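PDB 5JD6: MGS-MChE2 from Uncultured bacterium, which probably hydrolyses carboxylic esters as an esterase of the alpha/beta hydrolase fold. Local coordinates for residues 93-98 against 182-187. Sequence-based numbering, arbitrary orientation.
Sequences GGHIAL and HNMAKD
H95 reaches out from helix 92-103 and gives its NE2 proton to the backbone O of H182, a hydrogen bond of 3.1 Å. The acceptor lies almost in the plane of the imidazole, and the donor is slightly tilted from the carbonyl plane, but the bond is bent: the angle at the hydrogen is 138°. With CG anti to the backbone N (chi1 -165°), the imidazole extends away from the helix and meets the loop with its edge.

M184 uses the same edge. Its CE lies 3.3 Å from NE2 of H95, the atom that donates to H182, close to the ring plane and near CD2 as well, and its CG lies 3.9 Å from CD2 of H95. SD is 5.3 Å from the ring centroid and 80° off the normal, so this is a Met-aromatic contact made at the rim of the imidazole instead of over a face. A bend at chi2 turns the thioether so that its methyl runs along the NE2-CD2 edge, while CG of M184 also packs on CB of L98 at 4.4 Å. With an alanine at H95, the carbonyl of H182 would probably lose its side-chain donor and the methyl end of M184 would be left free to swing.

Further out, L99 of the same helix touches both H182 and M184, and S117 packs against H95. Backbone bonding between M184 and G118 ties the loop to the segment following strand 108-113, and L98 packs on L111 and I113 of that strand. G93 closes a GxSxG pattern with G89 and S91, consistent with the nucleophile elbow of an alpha/beta hydrolase; the contact thus pins the loop after helix 169-181 onto the first turns of the helix that follows this elbow.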
loop_
_atom_site.group_PDB
_atom_site.type_symbol
_atom_site.label_atom_id
_atom_site.label_comp_id
_atom_site.label_asym_id
_atom_site.label_seq_id
_atom_site.Cartn_x
_atom_site.Cartn_y
_atom_site.Cartn_z
ATOM N N GLY A 93 -1.615 -0.709 -4.302
ATOM C CA GLY A 93 -1.897 -0.336 -2.927
ATOM C C GLY A 93 -1.176 0.931 -2.510
ATOM O O GLY A 93 -1.732 1.770 -1.802
ATOM N N GLY A 94 0.069 1.069 -2.955
ATOM C CA GLY A 94 0.844 2.266 -2.684
ATOM C C GLY A 94 0.210 3.488 -3.318
ATOM O O GLY A 94 0.222 4.577 -2.744
ATOM N N HIS A 95 -0.351 3.300 -4.509
ATOM C CA HIS A 95 -1.030 4.379 -5.217
ATOM C C HIS A 95 -2.291 4.796 -4.464
ATOM O O HIS A 95 -2.580 5.988 -4.336
ATOM C CB HIS A 95 -1.373 3.948 -6.645
ATOM C CG HIS A 95 -1.748 5.082 -7.546
ATOM N ND1 HIS A 95 -2.041 4.902 -8.882
ATOM C CD2 HIS A 95 -1.875 6.408 -7.310
ATOM C CE1 HIS A 95 -2.333 6.071 -9.427
ATOM N NE2 HIS A 95 -2.241 7.000 -8.494
ATOM N N ILE A 96 -3.034 3.811 -3.963
ATOM C CA ILE A 96 -4.214 4.078 -3.148
ATOM C C ILE A 96 -3.824 4.848 -1.894
ATOM O O ILE A 96 -4.492 5.808 -1.507
ATOM C CB ILE A 96 -4.936 2.782 -2.726
ATOM C CG1 ILE A 96 -5.175 1.870 -3.930
ATOM C CG2 ILE A 96 -6.246 3.108 -2.022
ATOM C CD1 ILE A 96 -6.032 2.485 -5.001
ATOM N N ALA A 97 -2.737 4.412 -1.264
ATOM C CA ALA A 97 -2.232 5.046 -0.054
ATOM C C ALA A 97 -1.817 6.489 -0.323
ATOM O O ALA A 97 -2.139 7.389 0.452
ATOM C CB ALA A 97 -1.064 4.253 0.510
ATOM N N LEU A 98 -1.103 6.696 -1.427
ATOM C CA LEU A 98 -0.681 8.032 -1.838
ATOM C C LEU A 98 -1.870 8.966 -2.023
ATOM O O LEU A 98 -1.888 10.075 -1.489
ATOM C CB LEU A 98 0.129 7.962 -3.133
ATOM C CG LEU A 98 1.627 7.702 -2.988
ATOM C CD1 LEU A 98 2.168 7.001 -4.222
ATOM C CD2 LEU A 98 2.372 9.006 -2.743
ATOM N N HIS A 182 -4.846 9.459 -13.039
ATOM C CA HIS A 182 -4.589 9.994 -11.719
ATOM C C HIS A 182 -3.112 10.024 -11.361
ATOM O O HIS A 182 -2.708 9.452 -10.373
ATOM C CB HIS A 182 -5.338 9.102 -10.752
ATOM C CG HIS A 182 -6.380 9.793 -9.960
ATOM N ND1 HIS A 182 -7.633 9.265 -9.784
ATOM C CD2 HIS A 182 -6.353 10.947 -9.264
ATOM C CE1 HIS A 182 -8.343 10.073 -9.025
ATOM N NE2 HIS A 182 -7.587 11.099 -8.692
ATOM N N ASN A 183 -2.303 10.721 -12.148
ATOM C CA ASN A 183 -0.869 10.787 -11.883
ATOM C C ASN A 183 -0.577 11.573 -10.610
ATOM O O ASN A 183 -1.254 12.556 -10.312
ATOM C CB ASN A 183 -0.140 11.419 -13.073
ATOM C CG ASN A 183 1.342 11.094 -13.092
ATOM O OD1 ASN A 183 1.763 10.031 -12.637
ATOM N ND2 ASN A 183 2.140 12.011 -13.624
ATOM N N MET A 184 0.432 11.138 -9.861
ATOM C CA MET A 184 0.743 11.753 -8.574
ATOM C C MET A 184 1.829 12.820 -8.670
ATOM O O MET A 184 1.989 13.623 -7.752
ATOM C CB MET A 184 1.164 10.681 -7.566
ATOM C CG MET A 184 0.024 9.793 -7.108
ATOM S SD MET A 184 -1.271 10.735 -6.279
ATOM C CE MET A 184 -2.696 9.710 -6.615
ATOM N N ALA A 185 2.556 12.829 -9.786
ATOM C CA ALA A 185 3.713 13.707 -9.980
ATOM C C ALA A 185 3.442 15.169 -9.627
ATOM O O ALA A 185 4.291 15.840 -9.041
ATOM C CB ALA A 185 4.200 13.606 -11.417
ATOM N N LYS A 186 2.258 15.653 -9.984
ATOM C CA LYS A 186 1.888 17.041 -9.739
ATOM C C LYS A 186 1.490 17.300 -8.285
ATOM O O LYS A 186 1.630 18.417 -7.787
ATOM C CB LYS A 186 0.741 17.447 -10.665
ATOM C CG LYS A 186 -0.238 16.321 -10.948
ATOM C CD LYS A 186 -1.638 16.849 -11.206
ATOM C CE LYS A 186 -2.205 17.513 -9.961
ATOM N NZ LYS A 186 -3.645 17.857 -10.119
ATOM N N ASP A 187 0.992 16.268 -7.610
ATOM C CA ASP A 187 0.483 16.418 -6.249
ATOM C C ASP A 187 1.568 16.220 -5.195
ATOM O O ASP A 187 1.473 16.741 -4.084
ATOM C CB ASP A 187 -0.662 15.432 -6.001
ATOM C CG ASP A 187 -1.789 15.583 -7.000
ATOM O OD1 ASP A 187 -2.631 16.488 -6.817
ATOM O OD2 ASP A 187 -1.835 14.796 -7.969
#